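Local coordinates for botulinum neurotoxin type C1 (Clostridium botulinum, PDB 3N7K), which probably binds gangliosides on nerve cells through its C-terminal receptor-binding domain, the part of the toxin modelled here, at residues 124-129 with 163-168; 89-94 with 183-188. One frame throughout, in Å; residues are numbered along the deposited sequence.

Contact 1 (124-129 with 163-168)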
# COMPACT_ATOMS: atom_id res chain seq x y z
N GLN A 124 18.16 11.30 -18.89
CA GLN A 124 17.32 10.22 -19.42
C GLN A 124 16.53 9.67 -18.24
O GLN A 124 17.07 8.98 -17.38
CB GLN A 124 18.18 9.12 -20.08
CG GLN A 124 17.38 7.89 -20.54
CD GLN A 124 17.85 7.30 -21.89
OE1 GLN A 124 19.04 7.04 -22.10
NE2 GLN A 124 16.91 7.07 -22.79
N SER A 125 15.25 10.03 -18.18
CA SER A 125 14.40 9.60 -17.08
C SER A 125 13.36 8.58 -17.49
O SER A 125 13.06 8.41 -18.66
CB SER A 125 13.69 10.80 -16.44
OG SER A 125 14.61 11.70 -15.86
N ILE A 126 12.81 7.91 -16.49
CA ILE A 126 11.79 6.90 -16.70
C ILE A 126 10.91 7.11 -15.47
O ILE A 126 11.40 7.56 -14.44
CB ILE A 126 12.44 5.47 -16.74
CG1 ILE A 126 11.47 4.48 -17.37
CG2 ILE A 126 12.88 5.01 -15.34
CD1 ILE A 126 12.09 3.13 -17.65
N ASN A 127 9.62 6.82 -15.56
CA ASN A 127 8.80 7.04 -14.38
C ASN A 127 7.63 6.10 -14.20
O ASN A 127 7.34 5.24 -15.04
CB ASN A 127 8.26 8.48 -14.36
CG ASN A 127 7.28 8.77 -15.50
OD1 ASN A 127 7.66 9.38 -16.51
ND2 ASN A 127 6.03 8.33 -15.36
N PHE A 128 6.97 6.30 -13.07
CA PHE A 128 5.78 5.55 -12.68
C PHE A 128 4.74 6.62 -12.37
O PHE A 128 5.03 7.59 -11.66
CB PHE A 128 6.08 4.71 -11.43
CG PHE A 128 4.87 4.42 -10.59
CD1 PHE A 128 3.80 3.69 -11.10
CD2 PHE A 128 4.80 4.86 -9.27
CE1 PHE A 128 2.69 3.42 -10.31
CE2 PHE A 128 3.69 4.59 -8.48
CZ PHE A 128 2.64 3.87 -9.00
N SER A 129 3.55 6.46 -12.93
CA SER A 129 2.47 7.42 -12.72
C SER A 129 1.27 6.70 -12.13
O SER A 129 0.73 5.79 -12.75
CB SER A 129 2.09 8.07 -14.06
OG SER A 129 2.20 7.13 -15.12
N LEU A 163 6.45 -4.61 -14.25
CA LEU A 163 7.16 -3.68 -15.13
C LEU A 163 6.20 -2.55 -15.47
O LEU A 163 5.07 -2.80 -15.92
CB LEU A 163 7.60 -4.37 -16.41
CG LEU A 163 8.39 -3.44 -17.34
CD1 LEU A 163 9.48 -2.75 -16.54
CD2 LEU A 163 8.99 -4.21 -18.48
N ILE A 164 6.64 -1.31 -15.26
CA ILE A 164 5.80 -0.14 -15.53
C ILE A 164 6.22 0.62 -16.78
O ILE A 164 5.39 1.04 -17.59
CB ILE A 164 5.83 0.84 -14.34
CG1 ILE A 164 5.33 0.14 -13.07
CG2 ILE A 164 4.99 2.07 -14.64
CD1 ILE A 164 3.98 -0.49 -13.21
N ASP A 165 7.52 0.78 -16.94
CA ASP A 165 8.07 1.52 -18.05
C ASP A 165 9.36 0.84 -18.47
O ASP A 165 10.05 0.23 -17.65
CB ASP A 165 8.33 2.95 -17.58
CG ASP A 165 8.39 3.94 -18.71
OD1 ASP A 165 8.01 3.56 -19.84
OD2 ASP A 165 8.81 5.09 -18.48
N THR A 166 9.69 0.94 -19.75
CA THR A 166 10.91 0.35 -20.29
C THR A 166 11.43 1.33 -21.33
O THR A 166 10.65 2.12 -21.88
CB THR A 166 10.62 -1.00 -20.98
OG1 THR A 166 11.82 -1.49 -21.61
CG2 THR A 166 9.53 -0.84 -22.03
N ILE A 167 12.74 1.30 -21.59
CA ILE A 167 13.33 2.20 -22.57
C ILE A 167 14.78 1.87 -22.90
O ILE A 167 15.51 1.30 -22.09
CB ILE A 167 13.26 3.67 -22.10
CG1 ILE A 167 13.76 4.60 -23.20
CG2 ILE A 167 14.12 3.85 -20.87
CD1 ILE A 167 13.14 4.34 -24.56
N LYS A 168 15.19 2.25 -24.11
CA LYS A 168 16.56 2.00 -24.56
C LYS A 168 17.49 3.10 -24.09
O LYS A 168 17.23 4.29 -24.27
CB LYS A 168 16.60 1.88 -26.08
CG LYS A 168 17.99 1.80 -26.68
CD LYS A 168 18.82 0.67 -26.09
CE LYS A 168 20.25 0.75 -26.60
NZ LYS A 168 21.18 -0.11 -25.83
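Ile126 and Ile167 meet where the two sheets of the lectin-like jelly roll approach each other edge to edge. Strand 124-129 borders one sheet and strand 163-168 the other; they run nearly antiparallel, 161° between their directions, but their axes come no closer than 6.5 Å and no backbone hydrogen bond joins them, so side chains fill the gap. The closer packing runs from Ile126 to Phe128. Ile126 reaches across with CG1 anti to its own nitrogen (chi1 -163°), and its CD1 lies 3.9 Å from Ile167 CG2 while the side chain lies alongside that of Asp165, the two directed oppositely. Further along, Ile164 brings CG2 to the edge of the Phe128 ring, near the ring plane, 4.1 Å from Phe128 CD1. Trp84, Ile159 and Tyr360 also touch this ring, which is buried. A classic beta bulge lies here: Ile164 and Asp165 both sit opposite Ile157, and both turn their side chains toward strand 124-129. The looser side, more open to solvent, begins past Ile167, itself exposed. Lys168 is exposed there too, and sends its NZ off to the Gly153 carbonyl. Gln124 OE1 takes its hydrogen bond from Lys170 N, while NE2 gives only a weak, bent one to Lys168 O at 3.2 Å. In the middle, Ile126 and Phe128 bond by their backbones to the neighbouring strand 111-117, and Asn127 turns its N-H the other way. The acceptor it finds is Asp165 OD2, in a weak bond that is fairly straight but long, 3.5 Å from Asn127 N.

Contact 2 (89-94 with 183-188); sequences PGYTII and FEINKI
Thr92 and Asn186 hold each other by a reciprocal pair of backbone hydrogen bonds: Thr92 N gives to Asn186 O at 2.7 Å, and Asn186 N gives back to Thr92 O at 3.0 Å. Beyond them Glu184 N bonds almost straight to Ile93 O at 3.1 Å, and at the other end Ile188 N reaches Gly90 O at 2.9 Å, coming from well above the carbonyl plane where the chain is leaving the ladder. The antiparallel register slips by one residue between Thr92 and Ile94, and on the other side of the strand Ile93 and Ile94 both face Ile105, a classic beta bulge. On the same side of the sheet as Thr92, Asn186 ND2 makes a straight bond to Glu184 OE1 within its own strand; OE1 lies in the plane of the Asn186 amide, while ND2 comes from above the carboxylate plane. Arg53 pairs with OE2 in a salt bridge, so both oxygens of the buried acid have a partner. On the Tyr91 side, Lys187 lays CB over one ring face, 4.0 Å from Tyr91 CE1. Its chain leaves anti to the backbone nitrogen (chi1 -166°) and stays extended, which carries Lys187 CE to 3.4 Å from Pro89 CB. Ile93 and Ile185 run alongside each other in one direction, with Ile93 CG2 3.5 Å from Ile185 CD1. Ile94 and Phe183 pair likewise through CG1 and CE1. Strand 102-107 continues the sheet beyond 91-93, strand 55-59 does so beyond 183-187, and Met203 of strand 202-211 touches both Ile93 and Ile185.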
# COMPACT_ATOMS: atom_id res chain seq x y z
N PRO A 89 4.36 19.27 -5.66
CA PRO A 89 5.44 19.93 -6.40
C PRO A 89 6.66 19.02 -6.56
O PRO A 89 6.71 17.92 -6.02
CB PRO A 89 5.74 21.18 -5.55
CG PRO A 89 5.35 20.75 -4.17
CD PRO A 89 4.06 20.01 -4.42
N GLY A 90 7.63 19.49 -7.33
CA GLY A 90 8.83 18.71 -7.57
C GLY A 90 9.58 18.50 -6.28
O GLY A 90 9.62 19.39 -5.42
N TYR A 91 10.17 17.31 -6.15
CA TYR A 91 10.93 16.92 -4.97
C TYR A 91 11.96 15.87 -5.34
O TYR A 91 11.64 14.91 -6.03
CB TYR A 91 10.02 16.28 -3.93
CG TYR A 91 9.27 17.23 -3.03
CD1 TYR A 91 9.86 17.74 -1.88
CD2 TYR A 91 7.95 17.56 -3.30
CE1 TYR A 91 9.15 18.57 -1.01
CE2 TYR A 91 7.22 18.39 -2.44
CZ TYR A 91 7.83 18.88 -1.29
OH TYR A 91 7.10 19.68 -0.44
N THR A 92 13.19 16.05 -4.89
CA THR A 92 14.21 15.05 -5.12
C THR A 92 14.15 14.23 -3.83
O THR A 92 14.15 14.80 -2.73
CB THR A 92 15.63 15.66 -5.26
OG1 THR A 92 15.67 16.55 -6.38
CG2 THR A 92 16.66 14.57 -5.48
N ILE A 93 14.03 12.90 -3.93
CA ILE A 93 13.96 12.12 -2.70
C ILE A 93 15.22 11.28 -2.44
O ILE A 93 15.69 11.21 -1.30
CB ILE A 93 12.69 11.24 -2.64
CG1 ILE A 93 12.54 10.40 -3.91
CG2 ILE A 93 11.49 12.14 -2.43
CD1 ILE A 93 11.41 9.39 -3.82
N ILE A 94 15.74 10.64 -3.48
CA ILE A 94 16.99 9.89 -3.34
C ILE A 94 17.90 10.52 -4.39
O ILE A 94 17.54 10.57 -5.57
CB ILE A 94 16.84 8.35 -3.60
CG1 ILE A 94 16.17 7.65 -2.42
CG2 ILE A 94 18.22 7.72 -3.77
CD1 ILE A 94 14.67 7.77 -2.38
N PHE A 183 19.68 10.58 0.98
CA PHE A 183 18.24 10.49 1.20
C PHE A 183 17.82 11.76 1.92
O PHE A 183 18.37 12.12 2.95
CB PHE A 183 17.91 9.29 2.09
CG PHE A 183 18.20 7.96 1.46
CD1 PHE A 183 17.16 7.11 1.09
CD2 PHE A 183 19.51 7.56 1.22
CE1 PHE A 183 17.42 5.88 0.49
CE2 PHE A 183 19.78 6.34 0.61
CZ PHE A 183 18.73 5.50 0.25
N GLU A 184 16.83 12.45 1.36
CA GLU A 184 16.32 13.68 1.94
C GLU A 184 15.29 14.31 1.00
O GLU A 184 15.51 14.39 -0.20
CB GLU A 184 17.48 14.66 2.18
CG GLU A 184 17.06 16.05 2.63
CD GLU A 184 18.23 17.03 2.67
OE1 GLU A 184 18.96 17.10 1.65
OE2 GLU A 184 18.41 17.72 3.72
N ILE A 185 14.16 14.73 1.56
CA ILE A 185 13.10 15.36 0.76
C ILE A 185 13.50 16.80 0.42
O ILE A 185 13.70 17.62 1.31
CB ILE A 185 11.77 15.40 1.54
CG1 ILE A 185 11.38 14.01 2.04
CG2 ILE A 185 10.68 15.98 0.65
CD1 ILE A 185 11.05 13.03 0.95
N ASN A 186 13.61 17.12 -0.87
CA ASN A 186 13.97 18.47 -1.30
C ASN A 186 13.15 19.00 -2.46
O ASN A 186 13.16 18.42 -3.54
CB ASN A 186 15.44 18.54 -1.65
CG ASN A 186 16.31 18.47 -0.43
OD1 ASN A 186 16.14 19.26 0.50
ND2 ASN A 186 17.24 17.53 -0.42
N LYS A 187 12.47 20.11 -2.22
CA LYS A 187 11.63 20.72 -3.25
C LYS A 187 12.45 21.29 -4.41
O LYS A 187 13.44 21.99 -4.22
CB LYS A 187 10.77 21.83 -2.64
CG LYS A 187 9.64 22.28 -3.55
CD LYS A 187 8.69 23.22 -2.85
CE LYS A 187 7.47 23.53 -3.73
NZ LYS A 187 6.56 24.54 -3.12
N ILE A 188 12.01 20.95 -5.61
CA ILE A 188 12.66 21.39 -6.84
C ILE A 188 12.39 22.87 -7.11
O ILE A 188 11.38 23.41 -6.66
CB ILE A 188 12.17 20.51 -8.02
CG1 ILE A 188 13.08 19.31 -8.19
CG2 ILE A 188 12.09 21.32 -9.30
CD1 ILE A 188 13.18 18.43 -6.97

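How the contacts relate
Both contacts belong to the N-terminal, jelly-roll half of the receptor-binding domain, with centres about 19 Å apart and no atoms touching. They share a sheet: strands 122-129, 91-93 and 180-187 all belong to it, whereas strand 162-168 belongs to the opposing one. Contact 2 is therefore pairing within a sheet, a backbone ladder with mostly buried residues, and contact 1 is a meeting between sheets, made by side chains with just two weak polar bonds and several exposed residues. A classic bulge appears in each, accompanying a shift of the ladder register in 89-94 and, in 163-168, two consecutive side chains aimed across the gap.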